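Local coordinates for acyl-CoA dehydrogenase (Thermus thermophilus, PDB 2Z1Q), which probably oxidises saturated acyl-CoA thioesters to their 2,3-dehydro forms, using bound FAD and passing the electrons to an acceptor, at residues B[205-219]-B[231-245]. Residues are numbered along the deposited sequence; the frame is centred on the assembly and turned at random.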
# COMPACT_ATOMS: atom_id res chain seq x y z
N PHE B 205 -27.17 -24.37 7.05
CA PHE B 205 -27.17 -25.80 7.36
C PHE B 205 -25.88 -26.28 8.03
O PHE B 205 -24.80 -25.80 7.70
CB PHE B 205 -27.38 -26.64 6.09
CG PHE B 205 -28.66 -26.36 5.36
CD1 PHE B 205 -28.79 -25.23 4.56
CD2 PHE B 205 -29.74 -27.23 5.47
CE1 PHE B 205 -29.97 -24.97 3.87
CE2 PHE B 205 -30.93 -26.98 4.78
CZ PHE B 205 -31.04 -25.85 3.98
N LEU B 206 -26.00 -27.23 8.94
CA LEU B 206 -24.83 -27.80 9.62
C LEU B 206 -24.45 -29.05 8.83
O LEU B 206 -25.26 -29.96 8.68
CB LEU B 206 -25.19 -28.18 11.06
CG LEU B 206 -25.69 -27.04 11.95
CD1 LEU B 206 -26.39 -27.62 13.18
CD2 LEU B 206 -24.53 -26.14 12.35
N VAL B 207 -23.22 -29.08 8.30
CA VAL B 207 -22.75 -30.21 7.51
C VAL B 207 -21.45 -30.74 8.08
O VAL B 207 -20.48 -30.00 8.26
CB VAL B 207 -22.50 -29.80 6.03
CG1 VAL B 207 -22.16 -31.03 5.17
CG2 VAL B 207 -23.72 -29.09 5.49
N GLU B 208 -21.43 -32.03 8.38
CA GLU B 208 -20.24 -32.64 8.93
C GLU B 208 -19.29 -32.99 7.79
O GLU B 208 -19.73 -33.37 6.70
CB GLU B 208 -20.62 -33.88 9.73
CG GLU B 208 -21.74 -33.57 10.71
CD GLU B 208 -22.01 -34.68 11.70
OE1 GLU B 208 -22.48 -35.76 11.27
OE2 GLU B 208 -21.76 -34.48 12.90
N ARG B 209 -18.00 -32.83 8.04
CA ARG B 209 -17.00 -33.11 7.03
C ARG B 209 -17.17 -34.47 6.36
O ARG B 209 -17.11 -34.57 5.14
CB ARG B 209 -15.60 -33.02 7.63
CG ARG B 209 -14.51 -33.04 6.57
CD ARG B 209 -13.14 -33.24 7.17
NE ARG B 209 -12.10 -33.10 6.16
CZ ARG B 209 -11.71 -31.94 5.65
NH1 ARG B 209 -12.27 -30.80 6.06
NH2 ARG B 209 -10.76 -31.91 4.72
N ASP B 210 -17.39 -35.51 7.15
CA ASP B 210 -17.54 -36.87 6.61
C ASP B 210 -18.86 -37.16 5.88
O ASP B 210 -19.28 -38.31 5.80
CB ASP B 210 -17.33 -37.90 7.73
CG ASP B 210 -15.91 -37.89 8.29
OD1 ASP B 210 -15.66 -38.58 9.30
OD2 ASP B 210 -15.04 -37.21 7.71
N THR B 211 -19.50 -36.13 5.35
CA THR B 211 -20.76 -36.32 4.63
C THR B 211 -20.50 -36.59 3.14
O THR B 211 -19.83 -35.81 2.46
CB THR B 211 -21.68 -35.08 4.77
OG1 THR B 211 -22.07 -34.91 6.14
CG2 THR B 211 -22.95 -35.24 3.92
N PRO B 212 -21.03 -37.71 2.61
CA PRO B 212 -20.84 -38.07 1.20
C PRO B 212 -21.32 -36.97 0.25
O PRO B 212 -22.36 -36.36 0.48
CB PRO B 212 -21.67 -39.35 1.05
CG PRO B 212 -21.62 -39.95 2.43
CD PRO B 212 -21.80 -38.75 3.32
N GLY B 213 -20.56 -36.74 -0.82
CA GLY B 213 -20.95 -35.71 -1.78
C GLY B 213 -20.26 -34.38 -1.54
O GLY B 213 -20.30 -33.48 -2.38
N LEU B 214 -19.63 -34.24 -0.38
CA LEU B 214 -18.92 -33.02 -0.03
C LEU B 214 -17.44 -33.22 -0.30
O LEU B 214 -16.83 -34.12 0.26
CB LEU B 214 -19.11 -32.68 1.44
CG LEU B 214 -18.48 -31.36 1.87
CD1 LEU B 214 -19.42 -30.21 1.56
CD2 LEU B 214 -18.18 -31.41 3.35
N SER B 215 -16.87 -32.37 -1.15
CA SER B 215 -15.45 -32.48 -1.49
C SER B 215 -14.78 -31.11 -1.42
O SER B 215 -15.45 -30.09 -1.29
CB SER B 215 -15.28 -33.06 -2.90
OG SER B 215 -15.96 -32.25 -3.85
N PHE B 216 -13.45 -31.07 -1.53
CA PHE B 216 -12.74 -29.80 -1.44
C PHE B 216 -11.70 -29.61 -2.54
O PHE B 216 -11.01 -30.55 -2.90
CB PHE B 216 -12.05 -29.70 -0.08
CG PHE B 216 -12.85 -30.29 1.05
CD1 PHE B 216 -12.76 -31.64 1.35
CD2 PHE B 216 -13.70 -29.49 1.81
CE1 PHE B 216 -13.51 -32.20 2.39
CE2 PHE B 216 -14.45 -30.03 2.84
CZ PHE B 216 -14.36 -31.39 3.13
N GLY B 217 -11.59 -28.39 -3.06
CA GLY B 217 -10.60 -28.15 -4.09
C GLY B 217 -9.24 -28.01 -3.41
O GLY B 217 -9.18 -27.95 -2.18
N PRO B 218 -8.13 -27.94 -4.18
CA PRO B 218 -6.79 -27.81 -3.60
C PRO B 218 -6.63 -26.49 -2.85
O PRO B 218 -7.45 -25.58 -3.00
CB PRO B 218 -5.88 -27.88 -4.83
CG PRO B 218 -6.72 -27.27 -5.89
CD PRO B 218 -8.09 -27.86 -5.65
N GLU B 219 -5.58 -26.41 -2.04
CA GLU B 219 -5.31 -25.22 -1.26
C GLU B 219 -5.18 -24.00 -2.19
O GLU B 219 -4.44 -24.04 -3.18
CB GLU B 219 -4.03 -25.42 -0.45
CG GLU B 219 -4.23 -26.20 0.88
CD GLU B 219 -5.24 -25.54 1.81
OE1 GLU B 219 -5.30 -24.29 1.82
OE2 GLU B 219 -5.97 -26.26 2.52
N ARG B 231 -9.82 -23.36 0.95
CA ARG B 231 -10.15 -24.23 -0.17
C ARG B 231 -11.55 -23.96 -0.64
O ARG B 231 -12.35 -23.31 0.04
CB ARG B 231 -10.04 -25.71 0.24
CG ARG B 231 -8.63 -26.25 0.48
CD ARG B 231 -8.70 -27.55 1.29
NE ARG B 231 -7.40 -28.21 1.43
CZ ARG B 231 -6.94 -29.16 0.62
NH1 ARG B 231 -7.68 -29.57 -0.41
NH2 ARG B 231 -5.75 -29.70 0.84
N GLN B 232 -11.87 -24.48 -1.81
CA GLN B 232 -13.19 -24.33 -2.37
C GLN B 232 -13.96 -25.56 -1.87
O GLN B 232 -13.41 -26.66 -1.86
CB GLN B 232 -13.10 -24.34 -3.89
CG GLN B 232 -14.35 -23.98 -4.59
CD GLN B 232 -14.17 -24.03 -6.08
OE1 GLN B 232 -13.96 -25.09 -6.65
NE2 GLN B 232 -14.25 -22.87 -6.73
N VAL B 233 -15.19 -25.36 -1.42
CA VAL B 233 -15.99 -26.48 -0.95
C VAL B 233 -17.08 -26.78 -1.97
O VAL B 233 -17.88 -25.90 -2.31
CB VAL B 233 -16.64 -26.19 0.43
CG1 VAL B 233 -17.53 -27.34 0.85
CG2 VAL B 233 -15.55 -25.98 1.48
N ILE B 234 -17.10 -28.01 -2.48
CA ILE B 234 -18.09 -28.41 -3.47
C ILE B 234 -19.17 -29.30 -2.87
O ILE B 234 -18.88 -30.15 -2.04
CB ILE B 234 -17.40 -29.17 -4.64
CG1 ILE B 234 -16.43 -28.24 -5.37
CG2 ILE B 234 -18.45 -29.75 -5.58
CD1 ILE B 234 -15.55 -28.95 -6.39
N LEU B 235 -20.42 -29.11 -3.28
CA LEU B 235 -21.50 -29.95 -2.77
C LEU B 235 -22.25 -30.62 -3.91
O LEU B 235 -22.95 -29.97 -4.67
CB LEU B 235 -22.51 -29.14 -1.96
CG LEU B 235 -22.04 -28.49 -0.66
CD1 LEU B 235 -21.40 -27.14 -0.94
CD2 LEU B 235 -23.25 -28.33 0.23
N GLU B 236 -22.07 -31.93 -4.02
CA GLU B 236 -22.73 -32.72 -5.05
C GLU B 236 -23.70 -33.68 -4.36
O GLU B 236 -23.28 -34.69 -3.81
CB GLU B 236 -21.70 -33.52 -5.86
CG GLU B 236 -20.66 -32.65 -6.57
CD GLU B 236 -19.55 -33.47 -7.23
OE1 GLU B 236 -18.57 -32.85 -7.69
OE2 GLU B 236 -19.66 -34.71 -7.29
N ASP B 237 -24.98 -33.34 -4.40
CA ASP B 237 -26.02 -34.15 -3.77
C ASP B 237 -25.68 -34.49 -2.31
O ASP B 237 -25.52 -35.66 -1.97
CB ASP B 237 -26.26 -35.44 -4.56
CG ASP B 237 -26.81 -35.18 -5.95
OD1 ASP B 237 -27.73 -34.35 -6.09
OD2 ASP B 237 -26.33 -35.82 -6.91
N VAL B 238 -25.56 -33.47 -1.47
CA VAL B 238 -25.23 -33.68 -0.06
C VAL B 238 -26.49 -33.86 0.79
O VAL B 238 -27.38 -32.99 0.80
CB VAL B 238 -24.40 -32.50 0.52
CG1 VAL B 238 -24.26 -32.64 2.02
CG2 VAL B 238 -23.02 -32.46 -0.13
N LYS B 239 -26.57 -34.99 1.49
CA LYS B 239 -27.70 -35.31 2.36
C LYS B 239 -27.51 -34.67 3.72
O LYS B 239 -26.52 -34.94 4.41
CB LYS B 239 -27.83 -36.83 2.53
CG LYS B 239 -28.18 -37.59 1.26
CD LYS B 239 -29.67 -37.55 0.97
CE LYS B 239 -30.45 -38.40 1.96
NZ LYS B 239 -30.00 -39.82 1.92
N VAL B 240 -28.46 -33.83 4.11
CA VAL B 240 -28.40 -33.15 5.39
C VAL B 240 -29.70 -33.36 6.16
O VAL B 240 -30.78 -32.98 5.69
CB VAL B 240 -28.14 -31.64 5.19
CG1 VAL B 240 -28.10 -30.94 6.53
CG2 VAL B 240 -26.81 -31.43 4.47
N PRO B 241 -29.61 -33.99 7.34
CA PRO B 241 -30.79 -34.25 8.17
C PRO B 241 -31.59 -32.97 8.41
O PRO B 241 -31.03 -31.91 8.67
CB PRO B 241 -30.18 -34.80 9.46
CG PRO B 241 -29.00 -35.56 8.94
CD PRO B 241 -28.41 -34.62 7.91
N VAL B 242 -32.91 -33.08 8.31
CA VAL B 242 -33.78 -31.94 8.51
C VAL B 242 -33.45 -31.17 9.80
O VAL B 242 -33.58 -29.95 9.84
CB VAL B 242 -35.25 -32.37 8.56
CG1 VAL B 242 -36.15 -31.15 8.65
CG2 VAL B 242 -35.59 -33.20 7.34
N GLU B 243 -33.05 -31.88 10.85
CA GLU B 243 -32.74 -31.22 12.11
C GLU B 243 -31.42 -30.46 12.08
O GLU B 243 -31.03 -29.81 13.05
CB GLU B 243 -32.73 -32.23 13.27
CG GLU B 243 -31.67 -33.32 13.17
CD GLU B 243 -32.12 -34.53 12.36
OE1 GLU B 243 -31.40 -35.55 12.39
OE2 GLU B 243 -33.18 -34.47 11.68
N ASN B 244 -30.71 -30.56 10.96
CA ASN B 244 -29.44 -29.87 10.82
C ASN B 244 -29.64 -28.46 10.28
O ASN B 244 -28.67 -27.76 10.00
CB ASN B 244 -28.49 -30.63 9.90
CG ASN B 244 -27.75 -31.73 10.62
OD1 ASN B 244 -27.69 -31.75 11.85
ND2 ASN B 244 -27.15 -32.63 9.86
N VAL B 245 -30.89 -28.05 10.14
CA VAL B 245 -31.19 -26.72 9.66
C VAL B 245 -30.87 -25.75 10.79
O VAL B 245 -31.43 -25.86 11.89
CB VAL B 245 -32.66 -26.57 9.29
CG1 VAL B 245 -32.99 -25.11 9.04
CG2 VAL B 245 -32.96 -27.40 8.06
O HOH W 1 -9.96 -24.87 -4.08
O HOH W 2 -4.65 -28.29 3.72
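Arg231 runs extended from CG to NE, while Glu219 is bent about its CB-CG bond (chi2 -58°), and the two side chains meet at about a right angle. OE2 of Glu219 lies 2.7 Å from NE of Arg231 in a salt bridge whose hydrogen bond is weak. The carboxylate and guanidinium planes stand 83° apart. NH1 of Arg231 also reaches Gly217 O, again weakly. Ser229 OG and Thr230 N bond to the same carboxylate.

Next to this pair, strand 214-216 runs antiparallel to strand 231-235. Ser215 and Ile234 form the hydrogen-bonded pair, with Ile234 N 2.9 Å from Ser215 O. Leu214 has CG anti to its backbone N (chi1 -176°), which carries CD1 to 3.5 Å from Val233 CG1. The edge of the Phe216 ring meets Val233 CG2. Arg209, from the same segment, lays NH2 over one face of that ring, offset toward its rim.

These strands belong to the beta-sheet middle domain of the acyl-CoA dehydrogenase fold. The chain turns a corner at Glu236 and Asp237. Asp237 and Val238 both face Leu175 in a G1 beta bulge. Thr211 CG2 presses tightly on Val238 CG1, 3.5 Å away. Val207 CG2 packs on Val240 CG2 at 4.0 Å. Leu206 N donates to Asn244 O over 2.9 Å.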